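Periplasmic binding protein (Veillonella parvula, PDB 4N01) probably captures a solute in the periplasm, perhaps an iron-siderophore, haem or cobalamin as relatives do, and hands it to an ABC importer. Local coordinates at residues 112-117 with 136-141; 163-168 with 226-231; 231-236 with 322-327. All blocks are in the same frame, centred on the assembly; numbering follows the deposited sequence.

Contact 1: residues 112-117 with 136-141; sequences DKWPSY and SKRAIP
The indole of W114 and the guanidinium of R138 meet edge to face. W114 CZ3 sits 3.7 Å from R138 NH2 and lies over one face of the guanidinium, offset toward its rim. Seen from the indole, R138 CZ is at the edge, in the ring plane. The two planes are 69° apart. This is therefore not a cation-pi stack over the indole. A139 CB comes in obliquely over the rim of the six-membered ring, 3.6 Å from W114 CE3. F91 packs edge-to-face with W114. The ring edge of Y117 meets I140, with Y117 CD1 4.0 Å from I140 CG2.

The methyl end of I140 lies along the backbone of 115-117. Its CD1 is 3.4 Å from P115 O and 3.7 Å from Y117 CA. The two branches of I140 divide the work. CG1 is anti to the carbonyl carbon (chi1 -52°) and carries CD1 to that backbone. CG2 is then anti to the backbone N, where it meets the tyrosine. R138 reaches the indole through a bend at chi3 (49°).

S136 to A139 form a type I beta turn, closed by A139 N to S136 O. S116 caps helix 117-121 through OG to V119 N. Both segments are loops that follow strands of the five-stranded parallel sheet, at the carboxyl ends of those strands.

The contact across the segments is all van der Waals, while the guanidinium of R138 has its polar partners outside them. NH1 makes a salt bridge to D133, which probably helps fix the group. NH2 is hydrogen-bonded to a glycerol, probably from the crystallisation liquor, which may occupy part of a pocket. Loops at this end of the sheet commonly face the ligand cleft in this family. W114 and R138 may thus border it.

Contact 2: residues 163-168 with 226-231; sequences ADLETN and EGYTTN
Y228 packs tightly against D164 O and N168. With CG anti to the backbone N (chi1 -168°), its ring lies alongside the start of helix 165-178. D164 O meets the ring edge, near its plane, 3.3 Å from Y228 CE1. A163 CB is a looser neighbour of Y228 CD1. The ring ends at N168, with Y228 OH 2.7 Å from N168 OD1. Both groups have firm partners beyond: Y228 OH bonds to T320 OG1, and N168 OD1 accepts from G317 N.

N231 ND2 donates a hydrogen bond to A163 O across the segments at 2.8 Å, and the N-H points at the oxygen almost straight (166°). The oxygen lies in the amide plane of N231. The donor stands above the carbonyl plane of A163, not on a lone pair.

The outer side is looser. D164 and N231 are partly exposed there, though their CB atoms still touch, 3.6 Å apart. A water accepts from L165 N and donates weakly to N231 O, so it adds a weak bridge between the two.

D164 and T167 form a capping box: T167 N donates to D164 OD1 at 3.1 Å, and D164 N donates to T167 OG1 at 3.0 Å. G227 holds the N-cap of helix 228-234. Two helix N-termini are brought together, one on the chain leaving the five-stranded sheet and one lying between two strands of the four-stranded sheet. This is consistent with the two-lobed fold of this family, in which a long helix, here probably 182-203, joins the lobes.

Contact 3: residues 231-236 with 322-327; sequences NILKLI and DALKRL
L324 points into the side of the 231-236 segment, and nearly all of the contact is apolar. Its CD2 methyl touches I236 CD1 at 3.8 Å and I232 CD1 at 4.1 Å. Its CD1 methyl reaches the other way, to L235 CD1 at 4.1 Å. One leucine thus meets I232, L235 and I236, and L233 more distantly. L327, one turn further on, takes a smaller share. Its CB is 3.7 Å from I236 CD1, and its CD1 is 4.0 Å from L233 CD2.

I236 links the two leucines. Its CG1 lies between the backbone N and the carbonyl carbon (chi1 56°), which carries CD1 across to both L324 and L327. The CG2 branch rests near L324 O and L324 CB.

Most of these side chains are buried in the core of the alpha/beta lobe built on the four-stranded parallel sheet; L235 lies nearer its surface. Helix 228-234 lies on the chain between strands 209-214 and 238-240 of that sheet. Helix 320-332 follows the edge strand 306-309, and L327 packs on I307 and V309 of that strand. The long helix 182-203 adds to the same core: L196 meets L235, while I199 and L203 meet I236.

A second kind of contact is carbon against a backbone oxygen. I232 O is 3.5 Å from L324 CD2. The same oxygen accepts from L235 N at 3.1 Å, so its polar need is met within its own segment.

Polar bonds lie around the apolar patch. The carbonyls of residues 234-236 are taken up by side chains from elsewhere: K234 O by R208, L235 O by Q200, and I236 O by H332 of helix 320-332. On the far side of that helix, R326 forms a salt bridge with E313.

The contacts come in the order 1, 2, 3 along the chain, with N231 ending contact 2 and starting contact 3. Contact 1 joins loops of the lobe with the five-stranded sheet. Its centre is about 26 Å from that of contact 2 and about 32 Å from that of contact 3. Contacts 1 and 3 lie on opposite sides of the chain's centre. Contacts 2 and 3 are neighbours, with centres about 11 Å apart. They share helix 228-234, and L165 CD2 touches L235 CD1 at 3.6 Å. Contact 2 ties helix 165-178 to the four-stranded lobe, and contact 3 lies in the core of that lobe. This is consistent with a two-lobed binding protein.

Contact 1: residues 112-117 with 136-141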
ATOM      1  N   ASP A 112       1.530 -18.169  -6.289  1.00 24.52           N
ATOM      2  CA  ASP A 112       1.778 -16.917  -6.992  1.00 35.05           C
ATOM      3  C   ASP A 112       0.575 -15.999  -6.835  1.00 34.91           C
ATOM      4  O   ASP A 112       0.694 -14.779  -6.957  1.00 30.88           O
ATOM      5  CB  ASP A 112       2.072 -17.174  -8.474  1.00 41.91           C
ATOM      6  CG  ASP A 112       3.272 -18.083  -8.680  1.00 56.69           C
ATOM      7  OD1 ASP A 112       3.286 -18.833  -9.680  1.00 60.79           O
ATOM      8  OD2 ASP A 112       4.196 -18.051  -7.835  1.00 63.33           O
ATOM      9  N   LYS A 113      -0.587 -16.598  -6.579  1.00 24.60           N
ATOM     10  CA  LYS A 113      -1.781 -15.842  -6.185  1.00 27.13           C
ATOM     11  C   LYS A 113      -2.172 -16.238  -4.766  1.00 28.42           C
ATOM     12  O   LYS A 113      -1.323 -16.241  -3.872  1.00 25.83           O
ATOM     13  CB  LYS A 113      -2.929 -16.082  -7.169  1.00 32.53           C
ATOM     14  CG  LYS A 113      -2.735 -15.406  -8.517  1.00 37.96           C
ATOM     15  CD  LYS A 113      -3.943 -15.609  -9.422  1.00 47.42           C
ATOM     16  CE  LYS A 113      -3.739 -14.948 -10.778  1.00 49.43           C
ATOM     17  NZ  LYS A 113      -4.763 -15.377 -11.772  1.00 53.08           N
ATOM     18  N   TRP A 114      -3.441 -16.571  -4.541  1.00 28.27           N
ATOM     19  CA  TRP A 114      -3.833 -17.097  -3.232  1.00 29.01           C
ATOM     20  C   TRP A 114      -3.849 -18.616  -3.239  1.00 29.12           C
ATOM     21  O   TRP A 114      -4.305 -19.231  -4.201  1.00 27.23           O
ATOM     22  CB  TRP A 114      -5.201 -16.568  -2.798  1.00 33.48           C
ATOM     23  CG  TRP A 114      -5.194 -15.115  -2.441  1.00 23.07           C
ATOM     24  CD1 TRP A 114      -4.358 -14.486  -1.559  1.00 23.76           C
ATOM     25  CD2 TRP A 114      -6.089 -14.115  -2.930  1.00 26.13           C
ATOM     26  NE1 TRP A 114      -4.673 -13.148  -1.482  1.00 25.42           N
ATOM     27  CE2 TRP A 114      -5.732 -12.896  -2.317  1.00 27.75           C
ATOM     28  CE3 TRP A 114      -7.158 -14.129  -3.838  1.00 27.78           C
ATOM     29  CZ2 TRP A 114      -6.407 -11.703  -2.578  1.00 28.57           C
ATOM     30  CZ3 TRP A 114      -7.825 -12.947  -4.100  1.00 31.51           C
ATOM     31  CH2 TRP A 114      -7.446 -11.747  -3.472  1.00 28.74           C
ATOM     32  N   PRO A 115      -3.356 -19.229  -2.155  1.00 24.74           N
ATOM     33  CA  PRO A 115      -3.334 -20.693  -2.090  1.00 32.18           C
ATOM     34  C   PRO A 115      -4.721 -21.266  -1.784  1.00 29.47           C
ATOM     35  O   PRO A 115      -5.559 -20.569  -1.206  1.00 27.86           O
ATOM     36  CB  PRO A 115      -2.386 -20.970  -0.915  1.00 31.42           C
ATOM     37  CG  PRO A 115      -2.554 -19.774  -0.020  1.00 29.48           C
ATOM     38  CD  PRO A 115      -2.833 -18.599  -0.929  1.00 26.55           C
ATOM     39  N   SER A 116      -4.954 -22.517  -2.168  1.00 32.05           N
ATOM     40  CA  SER A 116      -6.173 -23.220  -1.784  1.00 31.43           C
ATOM     41  C   SER A 116      -6.162 -23.415  -0.276  1.00 32.91           C
ATOM     42  O   SER A 116      -5.109 -23.311   0.357  1.00 32.00           O
ATOM     43  CB  SER A 116      -6.245 -24.582  -2.468  1.00 37.94           C
ATOM     44  OG  SER A 116      -5.285 -25.470  -1.919  1.00 33.18           O
ATOM     45  N   TYR A 117      -7.327 -23.696   0.301  1.00 34.38           N
ATOM     46  CA  TYR A 117      -7.426 -23.948   1.739  1.00 35.42           C
ATOM     47  C   TYR A 117      -6.482 -25.083   2.146  1.00 33.60           C
ATOM     48  O   TYR A 117      -5.833 -25.015   3.187  1.00 30.34           O
ATOM     49  CB  TYR A 117      -8.880 -24.262   2.126  1.00 34.92           C
ATOM     50  CG  TYR A 117      -9.079 -24.822   3.521  1.00 37.83           C
ATOM     51  CD1 TYR A 117      -9.178 -23.981   4.626  1.00 38.95           C
ATOM     52  CD2 TYR A 117      -9.196 -26.194   3.730  1.00 44.40           C
ATOM     53  CE1 TYR A 117      -9.372 -24.493   5.904  1.00 37.43           C
ATOM     54  CE2 TYR A 117      -9.389 -26.714   5.003  1.00 45.60           C
ATOM     55  CZ  TYR A 117      -9.478 -25.857   6.081  1.00 43.94           C
ATOM     56  OH  TYR A 117      -9.669 -26.367   7.340  1.00 42.90           O
ATOM     57  N   SER A 136     -11.902 -13.440   1.871  1.00 29.86           N
ATOM     58  CA  SER A 136     -13.232 -13.493   1.274  1.00 31.49           C
ATOM     59  C   SER A 136     -13.448 -14.826   0.565  1.00 37.31           C
ATOM     60  O   SER A 136     -12.578 -15.697   0.590  1.00 34.88           O
ATOM     61  CB  SER A 136     -13.410 -12.349   0.277  1.00 28.50           C
ATOM     62  OG  SER A 136     -12.556 -12.510  -0.843  1.00 32.93           O
ATOM     63  N   LYS A 137     -14.598 -14.975  -0.084  1.00 39.94           N
ATOM     64  CA  LYS A 137     -14.909 -16.203  -0.807  1.00 45.73           C
ATOM     65  C   LYS A 137     -14.113 -16.335  -2.105  1.00 46.21           C
ATOM     66  O   LYS A 137     -14.085 -17.400  -2.719  1.00 54.91           O
ATOM     67  CB  LYS A 137     -16.412 -16.288  -1.079  1.00 53.13           C
ATOM     68  CG  LYS A 137     -17.251 -16.353   0.189  1.00 59.26           C
ATOM     69  CD  LYS A 137     -18.722 -16.565  -0.132  1.00 66.68           C
ATOM     70  CE  LYS A 137     -19.553 -16.710   1.136  1.00 71.59           C
ATOM     71  NZ  LYS A 137     -20.974 -17.048   0.829  1.00 74.19           N
ATOM     72  N   ARG A 138     -13.465 -15.250  -2.513  1.00 45.38           N
ATOM     73  CA  ARG A 138     -12.577 -15.269  -3.671  1.00 48.95           C
ATOM     74  C   ARG A 138     -11.266 -15.979  -3.347  1.00 47.20           C
ATOM     75  O   ARG A 138     -10.505 -16.341  -4.248  1.00 44.82           O
ATOM     76  CB  ARG A 138     -12.266 -13.841  -4.120  1.00 51.84           C
ATOM     77  CG  ARG A 138     -13.443 -13.087  -4.706  1.00 61.12           C
ATOM     78  CD  ARG A 138     -12.992 -11.726  -5.206  1.00 64.97           C
ATOM     79  NE  ARG A 138     -11.800 -11.834  -6.045  1.00 65.93           N
ATOM     80  CZ  ARG A 138     -10.763 -11.004  -5.984  1.00 64.53           C
ATOM     81  NH1 ARG A 138     -10.771  -9.995  -5.120  1.00 63.00           N
ATOM     82  NH2 ARG A 138      -9.717 -11.181  -6.784  1.00 63.47           N
ATOM     83  N   ALA A 139     -11.002 -16.156  -2.055  1.00 40.56           N
ATOM     84  CA  ALA A 139      -9.764 -16.779  -1.600  1.00 31.86           C
ATOM     85  C   ALA A 139     -10.070 -17.842  -0.544  1.00 30.74           C
ATOM     86  O   ALA A 139     -10.623 -18.897  -0.858  1.00 40.62           O
ATOM     87  CB  ALA A 139      -8.802 -15.721  -1.059  1.00 26.58           C
ATOM     88  N   ILE A 140      -9.719 -17.570   0.707  1.00 32.18           N
ATOM     89  CA  ILE A 140     -10.075 -18.480   1.790  1.00 32.65           C
ATOM     90  C   ILE A 140     -10.894 -17.744   2.839  1.00 32.16           C
ATOM     91  O   ILE A 140     -10.356 -16.901   3.563  1.00 31.15           O
ATOM     92  CB  ILE A 140      -8.827 -19.069   2.461  1.00 27.73           C
ATOM     93  CG1 ILE A 140      -7.903 -19.673   1.406  1.00 32.06           C
ATOM     94  CG2 ILE A 140      -9.219 -20.120   3.497  1.00 29.02           C
ATOM     95  CD1 ILE A 140      -6.677 -20.311   1.993  1.00 30.66           C
ATOM     96  N   PRO A 141     -12.201 -18.057   2.918  1.00 33.41           N
ATOM     97  CA  PRO A 141     -13.108 -17.383   3.854  1.00 36.63           C
ATOM     98  C   PRO A 141     -12.583 -17.440   5.285  1.00 35.39           C
ATOM     99  O   PRO A 141     -12.125 -18.493   5.746  1.00 31.01           O
ATOM    100  CB  PRO A 141     -14.404 -18.191   3.731  1.00 39.04           C
ATOM    101  CG  PRO A 141     -14.360 -18.745   2.336  1.00 40.34           C
ATOM    102  CD  PRO A 141     -12.904 -19.073   2.111  1.00 35.77           C
TER

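Contact 2: residues 163-168 with 226-231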
ATOM      1  N   ALA A 163      -7.838   5.963   6.441  1.00 19.02           N
ATOM      2  CA  ALA A 163      -6.423   5.610   6.599  1.00 15.46           C
ATOM      3  C   ALA A 163      -5.465   6.708   6.161  1.00 13.82           C
ATOM      4  O   ALA A 163      -5.643   7.324   5.113  1.00 15.51           O
ATOM      5  CB  ALA A 163      -6.107   4.346   5.838  1.00 15.64           C
ATOM      6  N   ASP A 164      -4.427   6.941   6.961  1.00 15.76           N
ATOM      7  CA  ASP A 164      -3.342   7.824   6.534  1.00 16.08           C
ATOM      8  C   ASP A 164      -1.992   7.258   6.972  1.00 14.15           C
ATOM      9  O   ASP A 164      -1.913   6.101   7.412  1.00 12.77           O
ATOM     10  CB  ASP A 164      -3.568   9.269   7.020  1.00 13.32           C
ATOM     11  CG  ASP A 164      -3.630   9.392   8.541  1.00 27.34           C
ATOM     12  OD1 ASP A 164      -3.079   8.526   9.248  1.00 21.65           O
ATOM     13  OD2 ASP A 164      -4.232  10.380   9.032  1.00 29.98           O
ATOM     14  N   LEU A 165      -0.931   8.049   6.857  1.00 11.86           N
ATOM     15  CA  LEU A 165       0.401   7.531   7.186  1.00 12.59           C
ATOM     16  C   LEU A 165       0.507   7.153   8.659  1.00 12.98           C
ATOM     17  O   LEU A 165       1.131   6.152   9.003  1.00 14.53           O
ATOM     18  CB  LEU A 165       1.493   8.540   6.825  1.00 13.02           C
ATOM     19  CG  LEU A 165       2.923   8.042   7.069  1.00 17.67           C
ATOM     20  CD1 LEU A 165       3.240   6.786   6.249  1.00 16.11           C
ATOM     21  CD2 LEU A 165       3.951   9.147   6.792  1.00 16.85           C
ATOM     22  N   GLU A 166      -0.120   7.945   9.532  1.00 13.59           N
ATOM     23  CA  GLU A 166      -0.124   7.619  10.970  1.00 15.19           C
ATOM     24  C   GLU A 166      -0.816   6.282  11.250  1.00 17.61           C
ATOM     25  O   GLU A 166      -0.408   5.548  12.146  1.00 15.05           O
ATOM     26  CB  GLU A 166      -0.786   8.736  11.797  1.00 19.33           C
ATOM     27  CG  GLU A 166       0.041  10.014  11.911  1.00 25.61           C
ATOM     28  CD  GLU A 166       1.352   9.811  12.668  1.00 31.40           C
ATOM     29  OE1 GLU A 166       1.428   8.919  13.558  1.00 29.23           O
ATOM     30  OE2 GLU A 166       2.323  10.545  12.376  1.00 36.14           O
ATOM     31  N   THR A 167      -1.869   5.969  10.495  1.00 15.01           N
ATOM     32  CA  THR A 167      -2.522   4.660  10.631  1.00 16.40           C
ATOM     33  C   THR A 167      -1.547   3.523  10.309  1.00 16.43           C
ATOM     34  O   THR A 167      -1.504   2.508  11.005  1.00 19.22           O
ATOM     35  CB  THR A 167      -3.723   4.541   9.674  1.00 16.76           C
ATOM     36  OG1 THR A 167      -4.493   5.747   9.732  1.00 16.72           O
ATOM     37  CG2 THR A 167      -4.594   3.329  10.055  1.00 16.67           C
ATOM     38  N   ASN A 168      -0.778   3.697   9.243  1.00 10.65           N
ATOM     39  CA  ASN A 168       0.254   2.736   8.833  1.00 12.59           C
ATOM     40  C   ASN A 168       1.327   2.587   9.917  1.00 17.01           C
ATOM     41  O   ASN A 168       1.798   1.474  10.189  1.00 16.23           O
ATOM     42  CB  ASN A 168       0.868   3.229   7.508  1.00 17.55           C
ATOM     43  CG  ASN A 168       1.609   2.137   6.719  1.00 26.10           C
ATOM     44  OD1 ASN A 168       1.653   2.186   5.480  1.00 22.13           O
ATOM     45  ND2 ASN A 168       2.217   1.186   7.417  1.00 24.95           N
ATOM     46  N   GLU A 226     -10.381   8.903  -2.206  1.00 14.81           N
ATOM     47  CA  GLU A 226     -10.170   9.230  -0.798  1.00 18.20           C
ATOM     48  C   GLU A 226      -9.306   8.176  -0.128  1.00 17.17           C
ATOM     49  O   GLU A 226      -9.070   7.110  -0.690  1.00 21.79           O
ATOM     50  CB  GLU A 226     -11.517   9.350  -0.055  1.00 16.80           C
ATOM     51  CG  GLU A 226     -12.479  10.410  -0.632  1.00 24.17           C
ATOM     52  CD  GLU A 226     -11.929  11.837  -0.630  1.00 21.90           C
ATOM     53  OE1 GLU A 226     -10.901  12.104   0.038  1.00 24.90           O
ATOM     54  OE2 GLU A 226     -12.536  12.714  -1.297  1.00 19.95           O
ATOM     55  N   GLY A 227      -8.816   8.475   1.071  1.00 16.98           N
ATOM     56  CA  GLY A 227      -8.092   7.474   1.827  1.00 15.35           C
ATOM     57  C   GLY A 227      -6.586   7.575   1.710  1.00 18.13           C
ATOM     58  O   GLY A 227      -6.029   8.642   1.447  1.00 12.54           O
ATOM     59  N   TYR A 228      -5.926   6.440   1.885  1.00 12.62           N
ATOM     60  CA  TYR A 228      -4.487   6.415   2.093  1.00 15.37           C
ATOM     61  C   TYR A 228      -3.673   7.192   1.053  1.00 15.32           C
ATOM     62  O   TYR A 228      -2.845   8.043   1.408  1.00 15.59           O
ATOM     63  CB  TYR A 228      -4.001   4.966   2.183  1.00 15.45           C
ATOM     64  CG  TYR A 228      -2.591   4.848   2.675  1.00 13.00           C
ATOM     65  CD1 TYR A 228      -2.316   4.858   4.036  1.00 13.51           C
ATOM     66  CD2 TYR A 228      -1.533   4.734   1.783  1.00 17.61           C
ATOM     67  CE1 TYR A 228      -1.021   4.745   4.500  1.00 14.15           C
ATOM     68  CE2 TYR A 228      -0.230   4.614   2.236  1.00 17.05           C
ATOM     69  CZ  TYR A 228       0.013   4.619   3.595  1.00 18.71           C
ATOM     70  OH  TYR A 228       1.303   4.510   4.053  1.00 19.52           O
ATOM     71  N   THR A 229      -3.894   6.910  -0.230  1.00 11.83           N
ATOM     72  CA  THR A 229      -3.077   7.520  -1.276  1.00 14.44           C
ATOM     73  C   THR A 229      -3.219   9.042  -1.242  1.00 13.60           C
ATOM     74  O   THR A 229      -2.233   9.781  -1.344  1.00 12.78           O
ATOM     75  CB  THR A 229      -3.474   7.003  -2.672  1.00 11.43           C
ATOM     76  OG1 THR A 229      -3.216   5.592  -2.752  1.00 16.39           O
ATOM     77  CG2 THR A 229      -2.674   7.726  -3.758  1.00 13.12           C
ATOM     78  N   THR A 230      -4.447   9.511  -1.084  1.00 12.91           N
ATOM     79  CA  THR A 230      -4.701  10.943  -1.004  1.00 11.22           C
ATOM     80  C   THR A 230      -4.022  11.549   0.214  1.00 19.83           C
ATOM     81  O   THR A 230      -3.375  12.596   0.129  1.00 11.26           O
ATOM     82  CB  THR A 230      -6.211  11.186  -0.922  1.00 14.84           C
ATOM     83  OG1 THR A 230      -6.791  10.855  -2.189  1.00 15.32           O
ATOM     84  CG2 THR A 230      -6.509  12.642  -0.584  1.00 13.10           C
ATOM     85  N   ASN A 231      -4.161  10.886   1.357  1.00 13.42           N
ATOM     86  CA  ASN A 231      -3.624  11.427   2.599  1.00 11.61           C
ATOM     87  C   ASN A 231      -2.102  11.491   2.674  1.00 15.88           C
ATOM     88  O   ASN A 231      -1.556  12.438   3.230  1.00 17.84           O
ATOM     89  CB  ASN A 231      -4.200  10.667   3.788  1.00 11.83           C
ATOM     90  CG  ASN A 231      -5.659  10.955   3.974  1.00 19.09           C
ATOM     91  OD1 ASN A 231      -6.118  12.063   3.664  1.00 21.32           O
ATOM     92  ND2 ASN A 231      -6.413   9.972   4.454  1.00 17.74           N
TER
HETATM   93  O   HOH W   1      -0.803  10.832   5.941  1.00 18.70           O

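Contact 3: residues 231-236 with 322-327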
ATOM      1  N   ASN A 231      -4.161  10.886   1.357  1.00 13.42           N
ATOM      2  CA  ASN A 231      -3.624  11.427   2.599  1.00 11.61           C
ATOM      3  C   ASN A 231      -2.102  11.491   2.674  1.00 15.88           C
ATOM      4  O   ASN A 231      -1.556  12.438   3.230  1.00 17.84           O
ATOM      5  CB  ASN A 231      -4.200  10.667   3.788  1.00 11.83           C
ATOM      6  CG  ASN A 231      -5.659  10.955   3.974  1.00 19.09           C
ATOM      7  OD1 ASN A 231      -6.118  12.063   3.664  1.00 21.32           O
ATOM      8  ND2 ASN A 231      -6.413   9.972   4.454  1.00 17.74           N
ATOM      9  N   ILE A 232      -1.411  10.506   2.108  1.00 12.36           N
ATOM     10  CA  ILE A 232       0.052  10.535   2.150  1.00 13.97           C
ATOM     11  C   ILE A 232       0.610  11.576   1.169  1.00 12.93           C
ATOM     12  O   ILE A 232       1.602  12.245   1.457  1.00 16.83           O
ATOM     13  CB  ILE A 232       0.678   9.144   1.910  1.00 12.41           C
ATOM     14  CG1 ILE A 232       0.287   8.596   0.534  1.00 16.33           C
ATOM     15  CG2 ILE A 232       0.223   8.190   3.003  1.00 14.67           C
ATOM     16  CD1 ILE A 232       1.432   8.064  -0.262  1.00 23.87           C
ATOM     17  N   LEU A 233      -0.044  11.739   0.022  1.00 12.45           N
ATOM     18  CA  LEU A 233       0.386  12.750  -0.946  1.00  9.00           C
ATOM     19  C   LEU A 233       0.214  14.169  -0.410  1.00 12.13           C
ATOM     20  O   LEU A 233       1.011  15.059  -0.723  1.00 12.19           O
ATOM     21  CB  LEU A 233      -0.352  12.586  -2.297  1.00 11.90           C
ATOM     22  CG  LEU A 233       0.066  11.334  -3.078  1.00 14.26           C
ATOM     23  CD1 LEU A 233      -0.801  11.186  -4.333  1.00 16.57           C
ATOM     24  CD2 LEU A 233       1.550  11.405  -3.441  1.00 21.64           C
ATOM     25  N   LYS A 234      -0.792  14.382   0.429  1.00 12.71           N
ATOM     26  CA  LYS A 234      -0.966  15.692   1.058  1.00 16.63           C
ATOM     27  C   LYS A 234       0.238  16.072   1.929  1.00 20.96           C
ATOM     28  O   LYS A 234       0.530  17.255   2.122  1.00 12.04           O
ATOM     29  CB  LYS A 234      -2.265  15.736   1.873  1.00 17.83           C
ATOM     30  CG  LYS A 234      -3.507  15.878   1.008  1.00 28.91           C
ATOM     31  CD  LYS A 234      -4.780  15.986   1.836  1.00 38.80           C
ATOM     32  CE  LYS A 234      -5.952  16.393   0.943  1.00 43.05           C
ATOM     33  NZ  LYS A 234      -7.279  16.225   1.607  1.00 38.06           N
ATOM     34  N   LEU A 235       0.949  15.075   2.441  1.00 14.35           N
ATOM     35  CA  LEU A 235       2.123  15.345   3.283  1.00 16.33           C
ATOM     36  C   LEU A 235       3.257  16.079   2.548  1.00 12.63           C
ATOM     37  O   LEU A 235       4.107  16.706   3.192  1.00 17.00           O
ATOM     38  CB  LEU A 235       2.672  14.042   3.882  1.00 14.98           C
ATOM     39  CG  LEU A 235       1.763  13.304   4.865  1.00 17.81           C
ATOM     40  CD1 LEU A 235       2.430  11.975   5.221  1.00 15.68           C
ATOM     41  CD2 LEU A 235       1.497  14.126   6.124  1.00 18.59           C
ATOM     42  N   ILE A 236       3.289  15.984   1.221  1.00 12.97           N
ATOM     43  CA  ILE A 236       4.339  16.644   0.444  1.00 13.57           C
ATOM     44  C   ILE A 236       3.767  17.695  -0.493  1.00 17.14           C
ATOM     45  O   ILE A 236       4.341  17.977  -1.545  1.00 16.74           O
ATOM     46  CB  ILE A 236       5.198  15.652  -0.380  1.00 14.43           C
ATOM     47  CG1 ILE A 236       4.311  14.801  -1.300  1.00 12.83           C
ATOM     48  CG2 ILE A 236       6.043  14.774   0.545  1.00 13.05           C
ATOM     49  CD1 ILE A 236       5.123  14.002  -2.364  1.00 16.88           C
ATOM     50  N   ASP A 322       9.898   6.642   1.918  1.00 15.93           N
ATOM     51  CA  ASP A 322      10.944   6.549   0.897  1.00 16.82           C
ATOM     52  C   ASP A 322      10.449   7.055  -0.457  1.00 19.99           C
ATOM     53  O   ASP A 322      11.139   7.822  -1.137  1.00 18.37           O
ATOM     54  CB  ASP A 322      11.442   5.108   0.769  1.00 22.12           C
ATOM     55  CG  ASP A 322      12.521   4.957  -0.279  1.00 45.29           C
ATOM     56  OD1 ASP A 322      13.683   5.314   0.011  1.00 47.15           O
ATOM     57  OD2 ASP A 322      12.209   4.484  -1.395  1.00 54.63           O
ATOM     58  N   ALA A 323       9.244   6.644  -0.834  1.00 17.60           N
ATOM     59  CA  ALA A 323       8.642   7.074  -2.091  1.00 16.61           C
ATOM     60  C   ALA A 323       8.290   8.565  -2.055  1.00 18.67           C
ATOM     61  O   ALA A 323       8.470   9.284  -3.046  1.00 14.77           O
ATOM     62  CB  ALA A 323       7.407   6.252  -2.381  1.00 13.47           C
ATOM     63  N   LEU A 324       7.791   9.032  -0.915  1.00 14.96           N
ATOM     64  CA  LEU A 324       7.451  10.445  -0.767  1.00 11.84           C
ATOM     65  C   LEU A 324       8.671  11.347  -0.929  1.00 17.22           C
ATOM     66  O   LEU A 324       8.563  12.471  -1.423  1.00 18.63           O
ATOM     67  CB  LEU A 324       6.802  10.693   0.589  1.00 12.95           C
ATOM     68  CG  LEU A 324       5.346  10.244   0.780  1.00 16.65           C
ATOM     69  CD1 LEU A 324       4.909  10.549   2.217  1.00 14.23           C
ATOM     70  CD2 LEU A 324       4.425  10.932  -0.199  1.00 18.75           C
ATOM     71  N   LYS A 325       9.832  10.858  -0.516  1.00 14.69           N
ATOM     72  CA  LYS A 325      11.077  11.597  -0.706  1.00 16.34           C
ATOM     73  C   LYS A 325      11.320  11.847  -2.197  1.00 21.71           C
ATOM     74  O   LYS A 325      11.568  12.984  -2.625  1.00 16.81           O
ATOM     75  CB  LYS A 325      12.241  10.819  -0.101  1.00 18.34           C
ATOM     76  CG  LYS A 325      13.552  11.567  -0.051  1.00 23.53           C
ATOM     77  CD  LYS A 325      14.582  10.772   0.765  1.00 27.51           C
ATOM     78  CE  LYS A 325      15.885  11.530   0.940  1.00 46.89           C
ATOM     79  NZ  LYS A 325      16.598  11.750  -0.346  1.00 56.56           N
ATOM     80  N   ARG A 326      11.236  10.782  -2.989  1.00 16.49           N
ATOM     81  CA  ARG A 326      11.451  10.878  -4.435  1.00 17.54           C
ATOM     82  C   ARG A 326      10.394  11.752  -5.099  1.00 16.35           C
ATOM     83  O   ARG A 326      10.714  12.574  -5.966  1.00 18.75           O
ATOM     84  CB  ARG A 326      11.450   9.484  -5.065  1.00 16.35           C
ATOM     85  CG  ARG A 326      11.877   9.455  -6.525  1.00 18.28           C
ATOM     86  CD  ARG A 326      11.829   8.028  -7.090  1.00 27.74           C
ATOM     87  NE  ARG A 326      10.486   7.657  -7.537  1.00 28.83           N
ATOM     88  CZ  ARG A 326       9.721   6.733  -6.960  1.00 33.02           C
ATOM     89  NH1 ARG A 326      10.165   6.054  -5.904  1.00 30.08           N
ATOM     90  NH2 ARG A 326       8.514   6.475  -7.459  1.00 29.46           N
ATOM     91  N   LEU A 327       9.138  11.576  -4.695  1.00 12.57           N
ATOM     92  CA  LEU A 327       8.034  12.302  -5.304  1.00 15.86           C
ATOM     93  C   LEU A 327       8.158  13.784  -4.990  1.00 11.72           C
ATOM     94  O   LEU A 327       7.911  14.619  -5.855  1.00 17.81           O
ATOM     95  CB  LEU A 327       6.684  11.768  -4.807  1.00 15.49           C
ATOM     96  CG  LEU A 327       6.280  10.372  -5.300  1.00 30.99           C
ATOM     97  CD1 LEU A 327       5.033   9.862  -4.587  1.00 33.10           C
ATOM     98  CD2 LEU A 327       6.025  10.415  -6.766  1.00 33.93           C
TER